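Local coordinates for Eps1p (Saccharomyces cerevisiae, PDB 4TW5), which is a yeast protein of the thioredoxin-fold family, with a thioredoxin domain that carries a CXXC motif and, probably, a second thioredoxin-like domain, at residues Leu27-Phe32 with Ile88-Pro93; Tyr33-Pro38 with Gln67-Glu72; His155-Trp160 with Gly202-Glu207. All coordinates share one frame; numbering follows the deposited sequence.

Contact 1. Residues Leu27-Phe32 with Ile88-Pro93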
ATOM      1  N   LEU A  27      29.505  20.154  34.362  1.00 32.88           N
ATOM      2  CA  LEU A  27      30.285  19.633  33.231  1.00 28.23           C
ATOM      3  C   LEU A  27      31.574  20.389  32.987  1.00 27.28           C
ATOM      4  O   LEU A  27      31.662  21.589  33.216  1.00 30.89           O
ATOM      5  CB  LEU A  27      29.448  19.663  31.954  1.00 26.88           C
ATOM      6  CG  LEU A  27      28.212  18.771  31.971  1.00 33.41           C
ATOM      7  CD1 LEU A  27      27.336  18.970  30.745  1.00 34.93           C
ATOM      8  CD2 LEU A  27      28.706  17.347  32.003  1.00 31.71           C
ATOM      9  N   HIS A  28      32.595  19.680  32.532  1.00 33.17           N
ATOM     10  CA  HIS A  28      33.848  20.324  32.183  1.00 25.09           C
ATOM     11  C   HIS A  28      34.324  19.892  30.820  1.00 33.91           C
ATOM     12  O   HIS A  28      34.291  18.708  30.489  1.00 34.23           O
ATOM     13  CB  HIS A  28      34.899  20.036  33.240  1.00 28.10           C
ATOM     14  CG  HIS A  28      34.685  20.814  34.493  1.00 31.32           C
ATOM     15  ND1 HIS A  28      33.730  20.464  35.423  1.00 38.39           N
ATOM     16  CD2 HIS A  28      35.270  21.943  34.957  1.00 32.64           C
ATOM     17  CE1 HIS A  28      33.741  21.342  36.412  1.00 31.29           C
ATOM     18  NE2 HIS A  28      34.675  22.243  36.158  1.00 34.93           N
ATOM     19  N   ILE A  29      34.699  20.864  30.002  1.00 29.57           N
ATOM     20  CA  ILE A  29      35.321  20.590  28.727  1.00 31.25           C
ATOM     21  C   ILE A  29      36.797  20.939  28.832  1.00 34.78           C
ATOM     22  O   ILE A  29      37.153  22.107  28.914  1.00 35.50           O
ATOM     23  CB  ILE A  29      34.669  21.377  27.595  1.00 32.15           C
ATOM     24  CG1 ILE A  29      33.182  21.021  27.470  1.00 25.22           C
ATOM     25  CG2 ILE A  29      35.372  21.094  26.307  1.00 36.51           C
ATOM     26  CD1 ILE A  29      32.473  21.847  26.432  1.00 29.01           C
ATOM     27  N   ILE A  30      37.653  19.929  28.867  1.00 35.97           N
ATOM     28  CA  ILE A  30      39.045  20.162  29.197  1.00 34.27           C
ATOM     29  C   ILE A  30      39.999  19.978  28.026  1.00 42.34           C
ATOM     30  O   ILE A  30      39.929  18.995  27.283  1.00 42.07           O
ATOM     31  CB  ILE A  30      39.500  19.243  30.333  1.00 37.49           C
ATOM     32  CG1 ILE A  30      38.519  19.326  31.500  1.00 35.51           C
ATOM     33  CG2 ILE A  30      40.907  19.630  30.805  1.00 40.12           C
ATOM     34  CD1 ILE A  30      38.816  18.342  32.630  1.00 34.50           C
ATOM     35  N   ASP A  31      40.897  20.948  27.872  1.00 46.73           N
ATOM     36  CA  ASP A  31      41.942  20.868  26.867  1.00 45.95           C
ATOM     37  C   ASP A  31      43.248  20.359  27.484  1.00 45.32           C
ATOM     38  O   ASP A  31      43.981  21.116  28.120  1.00 49.86           O
ATOM     39  CB  ASP A  31      42.170  22.230  26.199  1.00 42.20           C
ATOM     40  CG  ASP A  31      43.422  22.248  25.328  1.00 47.65           C
ATOM     41  OD1 ASP A  31      43.831  21.172  24.841  1.00 51.26           O
ATOM     42  OD2 ASP A  31      44.006  23.333  25.131  1.00 48.26           O
ATOM     43  N   PHE A  32      43.521  19.072  27.315  1.00 48.87           N
ATOM     44  CA  PHE A  32      44.817  18.521  27.687  1.00 48.71           C
ATOM     45  C   PHE A  32      45.799  18.896  26.591  1.00 54.66           C
ATOM     46  O   PHE A  32      45.793  18.315  25.506  1.00 53.25           O
ATOM     47  CB  PHE A  32      44.734  17.004  27.897  1.00 45.78           C
ATOM     48  CG  PHE A  32      43.891  16.621  29.079  1.00 42.77           C
ATOM     49  CD1 PHE A  32      42.518  16.511  28.967  1.00 36.83           C
ATOM     50  CD2 PHE A  32      44.474  16.426  30.320  1.00 42.98           C
ATOM     51  CE1 PHE A  32      41.750  16.193  30.071  1.00 43.66           C
ATOM     52  CE2 PHE A  32      43.712  16.105  31.423  1.00 37.42           C
ATOM     53  CZ  PHE A  32      42.351  15.985  31.300  1.00 40.75           C
ATOM     54  N   ILE A  88      40.874  17.339  23.501  1.00 43.00           N
ATOM     55  CA  ILE A  88      39.717  17.985  24.110  1.00 41.95           C
ATOM     56  C   ILE A  88      38.669  16.984  24.611  1.00 41.45           C
ATOM     57  O   ILE A  88      38.147  16.189  23.836  1.00 42.81           O
ATOM     58  CB  ILE A  88      39.061  18.935  23.123  1.00 42.21           C
ATOM     59  CG1 ILE A  88      40.125  19.815  22.470  1.00 44.62           C
ATOM     60  CG2 ILE A  88      37.983  19.772  23.820  1.00 40.71           C
ATOM     61  CD1 ILE A  88      39.574  20.725  21.420  1.00 45.59           C
ATOM     62  N   ARG A  89      38.344  17.048  25.900  1.00 37.90           N
ATOM     63  CA  ARG A  89      37.498  16.035  26.543  1.00 33.80           C
ATOM     64  C   ARG A  89      36.349  16.600  27.389  1.00 37.09           C
ATOM     65  O   ARG A  89      36.449  17.709  27.932  1.00 33.30           O
ATOM     66  CB  ARG A  89      38.350  15.145  27.440  1.00 40.46           C
ATOM     67  CG  ARG A  89      39.421  14.327  26.753  1.00 44.71           C
ATOM     68  CD  ARG A  89      40.034  13.387  27.760  1.00 40.41           C
ATOM     69  NE  ARG A  89      40.969  12.450  27.160  1.00 49.15           N
ATOM     70  CZ  ARG A  89      41.405  11.351  27.766  1.00 49.28           C
ATOM     71  NH1 ARG A  89      41.000  11.065  28.991  1.00 41.73           N
ATOM     72  NH2 ARG A  89      42.256  10.547  27.153  1.00 59.78           N
ATOM     73  N   LEU A  90      35.260  15.831  27.483  1.00 34.14           N
ATOM     74  CA  LEU A  90      34.138  16.139  28.361  1.00 28.92           C
ATOM     75  C   LEU A  90      34.101  15.234  29.599  1.00 34.89           C
ATOM     76  O   LEU A  90      34.118  14.004  29.501  1.00 38.57           O
ATOM     77  CB  LEU A  90      32.809  16.027  27.614  1.00 32.39           C
ATOM     78  CG  LEU A  90      31.550  16.417  28.419  1.00 31.03           C
ATOM     79  CD1 LEU A  90      31.526  17.934  28.753  1.00 25.53           C
ATOM     80  CD2 LEU A  90      30.301  16.028  27.666  1.00 26.80           C
ATOM     81  N   TYR A  91      34.042  15.850  30.770  1.00 33.25           N
ATOM     82  CA  TYR A  91      33.930  15.123  32.022  1.00 27.37           C
ATOM     83  C   TYR A  91      32.662  15.516  32.753  1.00 31.40           C
ATOM     84  O   TYR A  91      32.128  16.607  32.542  1.00 27.66           O
ATOM     85  CB  TYR A  91      35.138  15.395  32.907  1.00 30.56           C
ATOM     86  CG  TYR A  91      36.401  14.683  32.475  1.00 35.78           C
ATOM     87  CD1 TYR A  91      37.119  15.114  31.365  1.00 34.24           C
ATOM     88  CD2 TYR A  91      36.901  13.607  33.198  1.00 35.06           C
ATOM     89  CE1 TYR A  91      38.285  14.473  30.971  1.00 38.10           C
ATOM     90  CE2 TYR A  91      38.069  12.960  32.810  1.00 35.93           C
ATOM     91  CZ  TYR A  91      38.752  13.408  31.696  1.00 40.04           C
ATOM     92  OH  TYR A  91      39.909  12.796  31.301  1.00 46.05           O
ATOM     93  N   ASN A  92      32.129  14.601  33.553  1.00 31.83           N
ATOM     94  CA  ASN A  92      31.091  14.969  34.502  1.00 25.39           C
ATOM     95  C   ASN A  92      31.625  14.593  35.898  1.00 26.41           C
ATOM     96  O   ASN A  92      32.773  14.152  36.004  1.00 32.05           O
ATOM     97  CB  ASN A  92      29.744  14.344  34.125  1.00 27.63           C
ATOM     98  CG  ASN A  92      29.734  12.801  34.151  1.00 29.22           C
ATOM     99  OD1 ASN A  92      30.663  12.136  34.605  1.00 30.19           O
ATOM    100  ND2 ASN A  92      28.640  12.245  33.662  1.00 25.80           N
ATOM    101  N   PRO A  93      30.845  14.806  36.970  1.00 24.90           N
ATOM    102  CA  PRO A  93      31.330  14.364  38.293  1.00 28.03           C
ATOM    103  C   PRO A  93      31.692  12.867  38.412  1.00 27.49           C
ATOM    104  O   PRO A  93      32.484  12.509  39.289  1.00 22.77           O
ATOM    105  CB  PRO A  93      30.148  14.694  39.224  1.00 33.06           C
ATOM    106  CG  PRO A  93      29.453  15.824  38.562  1.00 27.99           C
ATOM    107  CD  PRO A  93      29.596  15.598  37.080  1.00 27.04           C
TER
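H28 and Y91 exchange two backbone hydrogen bonds, H28 N to Y91 O (3.1 Å) and Y91 N to H28 O (2.9 Å), and I30 and R89 form the next such ring, with I30 N to R89 O at 2.7 Å. The pairs alternate with the non-hydrogen-bonded I29-L90 and D31-I88, a regular antiparallel ladder whose strand axes run at 151°. CA-H...O contacts from I29, L90 and I88 fill in between these bonds.

Apolar packing divides between the two faces. On one, L90 sets its CG trans to N (chi1 -176°), bringing CD1 to 3.7 Å from I29 CG1, while I29 CG2 meets I88 CG2. On the other, I30 CD1 touches Y91 CD1 at 3.9 Å, the two side chains crossing at roughly a right angle. Y91 CE1 lies at the edge of the F32 ring, near its plane.

Among polar groups, R89 NH1 donates to Y91 OH (3.1 Å); E80 bonds Y91 OH through its carboxylate and R89 NH1 through its backbone carbonyl, and E87 forms a salt bridge with R89 NE.

Strand 27-33 continues the sheet to strand 63-69, and strand 87-92 continues it to 95-99; helix 19-23 packs on I30 and Y91 through L23.

Contact 2. Residues Tyr33-Pro38 with Gln67-Glu72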
ATOM      1  N   TYR A  33      46.645  19.877  26.887  1.00 57.43           N
ATOM      2  CA  TYR A  33      47.503  20.468  25.873  1.00 57.14           C
ATOM      3  C   TYR A  33      48.946  20.386  26.307  1.00 66.07           C
ATOM      4  O   TYR A  33      49.245  20.070  27.462  1.00 68.91           O
ATOM      5  CB  TYR A  33      47.137  21.927  25.631  1.00 56.59           C
ATOM      6  CG  TYR A  33      47.637  22.845  26.727  1.00 62.28           C
ATOM      7  CD1 TYR A  33      48.770  23.634  26.534  1.00 66.61           C
ATOM      8  CD2 TYR A  33      46.997  22.912  27.955  1.00 56.53           C
ATOM      9  CE1 TYR A  33      49.240  24.463  27.524  1.00 60.59           C
ATOM     10  CE2 TYR A  33      47.458  23.745  28.951  1.00 59.81           C
ATOM     11  CZ  TYR A  33      48.585  24.514  28.728  1.00 55.13           C
ATOM     12  OH  TYR A  33      49.050  25.345  29.711  1.00 54.61           O
ATOM     13  N   SER A  34      49.838  20.687  25.375  1.00 69.92           N
ATOM     14  CA  SER A  34      51.259  20.757  25.667  1.00 69.24           C
ATOM     15  C   SER A  34      51.914  22.031  25.166  1.00 73.53           C
ATOM     16  O   SER A  34      51.623  22.501  24.066  1.00 75.90           O
ATOM     17  CB  SER A  34      51.978  19.556  25.066  1.00 71.57           C
ATOM     18  OG  SER A  34      53.370  19.784  25.038  1.00 76.71           O
ATOM     19  N   PRO A  35      52.789  22.615  25.991  1.00 75.46           N
ATOM     20  CA  PRO A  35      53.568  23.784  25.582  1.00 79.96           C
ATOM     21  C   PRO A  35      54.579  23.360  24.521  1.00 83.47           C
ATOM     22  O   PRO A  35      55.177  24.192  23.847  1.00 79.90           O
ATOM     23  CB  PRO A  35      54.263  24.220  26.874  1.00 79.12           C
ATOM     24  CG  PRO A  35      54.301  22.991  27.711  1.00 74.69           C
ATOM     25  CD  PRO A  35      53.036  22.256  27.395  1.00 75.08           C
ATOM     26  N   TYR A  36      54.738  22.049  24.366  1.00 88.68           N
ATOM     27  CA  TYR A  36      55.627  21.490  23.360  1.00 85.36           C
ATOM     28  C   TYR A  36      54.753  20.939  22.241  1.00 86.41           C
ATOM     29  O   TYR A  36      54.783  19.734  21.989  1.00 86.21           O
ATOM     30  CB  TYR A  36      56.490  20.328  23.885  1.00 84.48           C
ATOM     31  CG  TYR A  36      57.161  20.448  25.241  1.00 83.23           C
ATOM     32  CD1 TYR A  36      57.392  21.678  25.851  1.00 85.62           C
ATOM     33  CD2 TYR A  36      57.623  19.300  25.885  1.00 87.39           C
ATOM     34  CE1 TYR A  36      58.025  21.754  27.092  1.00 83.69           C
ATOM     35  CE2 TYR A  36      58.258  19.365  27.110  1.00 92.22           C
ATOM     36  CZ  TYR A  36      58.458  20.592  27.711  1.00 89.25           C
ATOM     37  OH  TYR A  36      59.091  20.648  28.934  1.00 88.40           O
ATOM     38  N   CYS A  37      53.982  21.780  21.558  1.00 87.39           N
ATOM     39  CA  CYS A  37      53.163  21.229  20.482  1.00 87.86           C
ATOM     40  C   CYS A  37      52.783  22.226  19.396  1.00 84.07           C
ATOM     41  O   CYS A  37      52.382  23.357  19.695  1.00 75.75           O
ATOM     42  CB  CYS A  37      51.886  20.606  21.087  1.00 80.78           C
ATOM     43  SG  CYS A  37      50.532  20.211  19.938  1.00 81.29           S
ATOM     44  N   PRO A  38      52.951  21.803  18.125  1.00 88.19           N
ATOM     45  CA  PRO A  38      52.678  22.600  16.924  1.00 82.17           C
ATOM     46  C   PRO A  38      51.254  23.143  16.959  1.00 81.52           C
ATOM     47  O   PRO A  38      51.022  24.352  16.952  1.00 84.50           O
ATOM     48  CB  PRO A  38      52.815  21.594  15.778  1.00 85.38           C
ATOM     49  CG  PRO A  38      53.627  20.466  16.306  1.00 89.19           C
ATOM     50  CD  PRO A  38      53.658  20.547  17.811  1.00 91.48           C
ATOM     51  N   GLN A  67      41.531  23.594  31.334  1.00 35.96           N
ATOM     52  CA  GLN A  67      42.750  23.137  30.694  1.00 38.76           C
ATOM     53  C   GLN A  67      43.608  22.383  31.658  1.00 39.68           C
ATOM     54  O   GLN A  67      43.474  22.530  32.862  1.00 47.98           O
ATOM     55  CB  GLN A  67      43.573  24.292  30.130  1.00 42.28           C
ATOM     56  CG  GLN A  67      43.158  24.774  28.779  1.00 37.60           C
ATOM     57  CD  GLN A  67      43.930  25.995  28.372  1.00 44.43           C
ATOM     58  OE1 GLN A  67      44.191  26.880  29.186  1.00 44.84           O
ATOM     59  NE2 GLN A  67      44.332  26.042  27.111  1.00 50.86           N
ATOM     60  N   VAL A  68      44.469  21.545  31.107  1.00 37.73           N
ATOM     61  CA  VAL A  68      45.501  20.872  31.869  1.00 45.76           C
ATOM     62  C   VAL A  68      46.819  20.930  31.085  1.00 55.40           C
ATOM     63  O   VAL A  68      46.902  20.391  29.977  1.00 50.69           O
ATOM     64  CB  VAL A  68      45.154  19.395  32.133  1.00 42.11           C
ATOM     65  CG1 VAL A  68      46.345  18.699  32.758  1.00 47.95           C
ATOM     66  CG2 VAL A  68      43.958  19.279  33.041  1.00 41.45           C
ATOM     67  N   ASN A  69      47.834  21.599  31.633  1.00 59.29           N
ATOM     68  CA  ASN A  69      49.174  21.543  31.045  1.00 57.35           C
ATOM     69  C   ASN A  69      49.793  20.192  31.388  1.00 58.00           C
ATOM     70  O   ASN A  69      50.086  19.918  32.552  1.00 59.42           O
ATOM     71  CB  ASN A  69      50.046  22.705  31.544  1.00 60.70           C
ATOM     72  CG  ASN A  69      51.375  22.816  30.795  1.00 64.18           C
ATOM     73  OD1 ASN A  69      52.011  21.809  30.478  1.00 60.54           O
ATOM     74  ND2 ASN A  69      51.790  24.045  30.500  1.00 59.76           N
ATOM     75  N   CYS A  70      49.990  19.346  30.381  1.00 62.26           N
ATOM     76  CA  CYS A  70      50.426  17.971  30.631  1.00 61.46           C
ATOM     77  C   CYS A  70      51.932  17.867  30.819  1.00 63.15           C
ATOM     78  O   CYS A  70      52.466  16.784  31.048  1.00 61.29           O
ATOM     79  CB  CYS A  70      49.994  17.051  29.490  1.00 56.65           C
ATOM     80  SG  CYS A  70      48.226  16.812  29.387  1.00 54.86           S
ATOM     81  N   ILE A  71      52.611  19.002  30.752  1.00 64.18           N
ATOM     82  CA  ILE A  71      54.028  19.044  31.065  1.00 68.23           C
ATOM     83  C   ILE A  71      54.181  19.330  32.546  1.00 67.06           C
ATOM     84  O   ILE A  71      54.980  18.689  33.226  1.00 69.95           O
ATOM     85  CB  ILE A  71      54.758  20.082  30.197  1.00 72.55           C
ATOM     86  CG1 ILE A  71      54.740  19.597  28.748  1.00 73.95           C
ATOM     87  CG2 ILE A  71      56.192  20.279  30.650  1.00 70.63           C
ATOM     88  CD1 ILE A  71      55.128  18.137  28.594  1.00 74.69           C
ATOM     89  N   GLU A  72      53.380  20.256  33.058  1.00 65.63           N
ATOM     90  CA  GLU A  72      53.434  20.594  34.473  1.00 64.33           C
ATOM     91  C   GLU A  72      52.624  19.581  35.292  1.00 62.08           C
ATOM     92  O   GLU A  72      52.769  19.486  36.510  1.00 62.91           O
ATOM     93  CB  GLU A  72      52.910  22.020  34.707  1.00 66.33           C
ATOM     94  CG  GLU A  72      53.644  23.120  33.927  1.00 71.07           C
ATOM     95  CD  GLU A  72      53.043  24.509  34.143  1.00 76.24           C
ATOM     96  OE1 GLU A  72      52.065  24.612  34.913  1.00 78.42           O
ATOM     97  OE2 GLU A  72      53.552  25.500  33.557  1.00 77.71           O
TER
HETATM   98  O   HOH W   1      47.073  26.883  30.014  1.00 59.00           O
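Y33 lies against N69 through both backbone and side chain. Y33 N donates to V68 O (3.1 Å), and C70 N donates to Y33 O (3.1 Å) almost straight along the carbonyl, with a C=O...N angle of 179°, making a parallel bridge centred on Y33 and N69. With Y33 CG between the backbone N and the carbonyl carbon (chi1 76°), the ring reaches over the neighbouring strand 63-69: CE2 approaches N69 N and CA, and OH receives a weak bond from N69 ND2. Q67 NE2 sits over one ring face, offset toward the rim. A water donates to Q67 OE1; its approach to Y33 OH is very short and doubtful as a bond.

Farther along, I71 wedges between P35 and Y36. Its CG1 stands over the centre of the Y36 ring, 3.9 Å from the centroid and 12° off the normal, a CH-pi contact; the same carbon is 3.4 Å from P35 CD.

This is the thioredoxin-fold junction where the first strand runs into the CPHC loop, whose C37 is disulfide-bonded to C40.

Two turns shape the facing loops. N69 OD1 accepts from I71 N (2.9 Å) in an Asx turn, while S34 OG accepts from Y36 N (2.7 Å) in an ST turn. Behind them, D31 reaches Q67 NE2 through a weak hydrogen bond, F85 touches S34 and C70, and the C70-C77 disulfide ties the second loop to helix 74-79.

Contact 3. Residues His155-Trp160 with Gly202-Glu207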
ATOM      1  N   HIS A 155      16.963  18.420   7.642  1.00 21.92           N
ATOM      2  CA  HIS A 155      15.935  17.769   8.480  1.00 24.42           C
ATOM      3  C   HIS A 155      16.366  16.329   8.717  1.00 23.37           C
ATOM      4  O   HIS A 155      16.481  15.559   7.754  1.00 22.45           O
ATOM      5  CB  HIS A 155      14.553  17.730   7.807  1.00 22.39           C
ATOM      6  CG  HIS A 155      13.821  19.029   7.806  1.00 26.56           C
ATOM      7  ND1 HIS A 155      14.215  20.103   7.030  1.00 29.75           N
ATOM      8  CD2 HIS A 155      12.694  19.420   8.447  1.00 26.50           C
ATOM      9  CE1 HIS A 155      13.367  21.103   7.205  1.00 25.53           C
ATOM     10  NE2 HIS A 155      12.438  20.714   8.065  1.00 27.81           N
ATOM     11  N   LEU A 156      16.684  15.982   9.955  1.00 16.94           N
ATOM     12  CA  LEU A 156      16.816  14.596  10.293  1.00 21.01           C
ATOM     13  C   LEU A 156      15.406  14.114  10.516  1.00 20.39           C
ATOM     14  O   LEU A 156      14.654  14.726  11.294  1.00 22.42           O
ATOM     15  CB  LEU A 156      17.678  14.400  11.527  1.00 21.98           C
ATOM     16  CG  LEU A 156      18.132  12.967  11.641  1.00 16.35           C
ATOM     17  CD1 LEU A 156      18.929  12.618  10.363  1.00 21.03           C
ATOM     18  CD2 LEU A 156      18.980  12.811  12.872  1.00 15.82           C
ATOM     19  N   VAL A 157      15.013  13.093   9.773  1.00 15.41           N
ATOM     20  CA  VAL A 157      13.663  12.558   9.886  1.00 19.99           C
ATOM     21  C   VAL A 157      13.662  11.096  10.307  1.00 20.83           C
ATOM     22  O   VAL A 157      14.441  10.268   9.799  1.00 22.94           O
ATOM     23  CB  VAL A 157      12.870  12.698   8.583  1.00 22.93           C
ATOM     24  CG1 VAL A 157      11.423  12.193   8.767  1.00 17.12           C
ATOM     25  CG2 VAL A 157      12.899  14.139   8.119  1.00 22.08           C
ATOM     26  N   SER A 158      12.788  10.814  11.265  1.00 22.73           N
ATOM     27  CA  SER A 158      12.589   9.481  11.810  1.00 20.25           C
ATOM     28  C   SER A 158      11.243   8.931  11.347  1.00 18.90           C
ATOM     29  O   SER A 158      10.255   9.668  11.255  1.00 17.53           O
ATOM     30  CB  SER A 158      12.677   9.503  13.341  1.00 18.06           C
ATOM     31  OG  SER A 158      11.669  10.323  13.876  1.00 19.41           O
ATOM     32  N   PHE A 159      11.216   7.626  11.100  1.00 20.35           N
ATOM     33  CA  PHE A 159      10.053   6.909  10.574  1.00 20.55           C
ATOM     34  C   PHE A 159       9.632   5.798  11.541  1.00 22.41           C
ATOM     35  O   PHE A 159      10.471   5.030  12.010  1.00 18.80           O
ATOM     36  CB  PHE A 159      10.363   6.315   9.189  1.00 22.22           C
ATOM     37  CG  PHE A 159      10.722   7.347   8.163  1.00 26.20           C
ATOM     38  CD1 PHE A 159      12.004   7.887   8.123  1.00 19.88           C
ATOM     39  CD2 PHE A 159       9.773   7.803   7.262  1.00 23.35           C
ATOM     40  CE1 PHE A 159      12.324   8.847   7.193  1.00 23.69           C
ATOM     41  CE2 PHE A 159      10.081   8.772   6.347  1.00 23.22           C
ATOM     42  CZ  PHE A 159      11.357   9.294   6.304  1.00 27.11           C
ATOM     43  N   TRP A 160       8.337   5.722  11.842  1.00 25.45           N
ATOM     44  CA  TRP A 160       7.847   4.855  12.937  1.00 22.40           C
ATOM     45  C   TRP A 160       6.737   3.899  12.526  1.00 22.03           C
ATOM     46  O   TRP A 160       5.850   4.281  11.764  1.00 23.33           O
ATOM     47  CB  TRP A 160       7.341   5.711  14.095  1.00 17.63           C
ATOM     48  CG  TRP A 160       8.366   6.629  14.646  1.00 22.11           C
ATOM     49  CD1 TRP A 160       8.784   7.818  14.109  1.00 21.00           C
ATOM     50  CD2 TRP A 160       9.107   6.451  15.858  1.00 20.50           C
ATOM     51  NE1 TRP A 160       9.749   8.378  14.910  1.00 23.12           N
ATOM     52  CE2 TRP A 160       9.957   7.565  15.994  1.00 21.95           C
ATOM     53  CE3 TRP A 160       9.137   5.451  16.839  1.00 22.04           C
ATOM     54  CZ2 TRP A 160      10.832   7.709  17.072  1.00 24.33           C
ATOM     55  CZ3 TRP A 160      10.000   5.596  17.912  1.00 24.79           C
ATOM     56  CH2 TRP A 160      10.845   6.718  18.018  1.00 23.05           C
ATOM     57  N   GLY A 202      12.062  15.674  12.313  1.00 24.24           N
ATOM     58  CA  GLY A 202      10.679  15.323  12.001  1.00 19.03           C
ATOM     59  C   GLY A 202      10.394  13.830  12.243  1.00 21.77           C
ATOM     60  O   GLY A 202      11.304  13.000  12.234  1.00 16.61           O
ATOM     61  N   HIS A 203       9.125  13.499  12.462  1.00 17.17           N
ATOM     62  CA  HIS A 203       8.723  12.117  12.613  1.00 21.83           C
ATOM     63  C   HIS A 203       7.558  11.796  11.700  1.00 20.86           C
ATOM     64  O   HIS A 203       6.649  12.595  11.509  1.00 23.02           O
ATOM     65  CB  HIS A 203       8.400  11.802  14.082  1.00 20.70           C
ATOM     66  CG  HIS A 203       7.451  12.760  14.705  1.00 20.75           C
ATOM     67  ND1 HIS A 203       7.877  13.882  15.387  1.00 20.56           N
ATOM     68  CD2 HIS A 203       6.099  12.770  14.760  1.00 22.40           C
ATOM     69  CE1 HIS A 203       6.822  14.560  15.803  1.00 25.67           C
ATOM     70  NE2 HIS A 203       5.733  13.896  15.456  1.00 26.81           N
ATOM     71  N   VAL A 204       7.613  10.601  11.130  1.00 23.14           N
ATOM     72  CA  VAL A 204       6.610  10.129  10.182  1.00 20.58           C
ATOM     73  C   VAL A 204       5.935   8.863  10.708  1.00 23.02           C
ATOM     74  O   VAL A 204       6.605   7.927  11.151  1.00 20.11           O
ATOM     75  CB  VAL A 204       7.253   9.832   8.810  1.00 23.23           C
ATOM     76  CG1 VAL A 204       6.271   9.054   7.854  1.00 16.04           C
ATOM     77  CG2 VAL A 204       7.819  11.104   8.199  1.00 21.40           C
ATOM     78  N   ASN A 205       4.608   8.864  10.672  1.00 27.29           N
ATOM     79  CA  ASN A 205       3.802   7.690  10.971  1.00 23.69           C
ATOM     80  C   ASN A 205       3.669   6.843   9.718  1.00 21.68           C
ATOM     81  O   ASN A 205       2.866   7.149   8.839  1.00 23.43           O
ATOM     82  CB  ASN A 205       2.418   8.103  11.468  1.00 26.77           C
ATOM     83  CG  ASN A 205       2.467   8.792  12.800  1.00 30.80           C
ATOM     84  OD1 ASN A 205       2.329   8.152  13.840  1.00 32.46           O
ATOM     85  ND2 ASN A 205       2.704  10.106  12.785  1.00 25.27           N
ATOM     86  N   CYS A 206       4.459   5.787   9.620  1.00 23.78           N
ATOM     87  CA  CYS A 206       4.424   4.956   8.423  1.00 23.31           C
ATOM     88  C   CYS A 206       3.108   4.215   8.185  1.00 26.64           C
ATOM     89  O   CYS A 206       2.784   3.903   7.045  1.00 25.01           O
ATOM     90  CB  CYS A 206       5.576   3.969   8.457  1.00 23.16           C
ATOM     91  SG  CYS A 206       7.058   4.792   7.870  1.00 27.99           S
ATOM     92  N   GLU A 207       2.342   3.939   9.242  1.00 27.79           N
ATOM     93  CA  GLU A 207       1.043   3.295   9.042  1.00 31.21           C
ATOM     94  C   GLU A 207       0.071   4.213   8.299  1.00 28.66           C
ATOM     95  O   GLU A 207      -0.771   3.732   7.547  1.00 30.73           O
ATOM     96  CB  GLU A 207       0.433   2.863  10.384  1.00 24.78           C
ATOM     97  CG  GLU A 207       1.207   1.752  11.045  1.00 26.24           C
ATOM     98  CD  GLU A 207       0.482   1.132  12.223  1.00 33.99           C
ATOM     99  OE1 GLU A 207      -0.771   1.193  12.283  1.00 32.43           O
ATOM    100  OE2 GLU A 207       1.179   0.619  13.116  1.00 36.07           O
TER
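W160 has V204 O at its indole edge, in the ring plane, and H203 CB lies obliquely to the same ring, 3.8 Å from NE1. The F159 ring has C206 SG at its edge, 5.4 Å from the centroid and 79° off the normal, a sulfur-aromatic contact. V204 runs beside F159 in the same direction, with V204 CB 3.6 Å from F159 CD2; its CG2 also meets V157 CG1, so V157, F159 and V204 form one apolar face.

On the other face, S158 joins side chain to backbone. Its OG, held between backbone N and carbonyl carbon (chi1 62°), donates to G202 O at 3.2 Å and accepts from W160 NE1 at 2.9 Å, which restrains the indole's rotation. G202 O also takes S158 N (2.8 Å), the two donors approaching from opposite faces of the carbonyl plane.

The remaining ladder is parallel: G202 N to L156 O, V204 N to S158 O, W160 N to V204 O and C206 N to W160 O (3.0 Å). C206 is itself tied to C213 by a disulfide.

The two strands belong to a beta-alpha-beta unit whose helix 180-196 covers L156, S158 and W160. F143 and F218 pack on F159 across the sheet from that helix, strand 136-137 borders 200-205, and strand 234-238 pairs with the far side of 155-160.

Contacts 1 and 2 share one sheet: strand 27-33 pairs with 87-92 in contact 1 and, at its C-terminal end, with 63-69 in contact 2. Their centres are 15 Å apart and they touch directly, D31 O lying 3.1 Å from V68 N in a probable hydrogen bond and F32 CD2 3.5 Å from V68 CB. Strand 27-33 runs directly into segment 33-38 of contact 2, which carries C37 of the C37-C40 disulfide. Contact 3 belongs to a second sheet, later in the chain and on the opposite side of its centre, 34 Å from contact 1 and 46 Å from contact 2 between centres; nearest atoms are about 19 Å and about 31 Å apart.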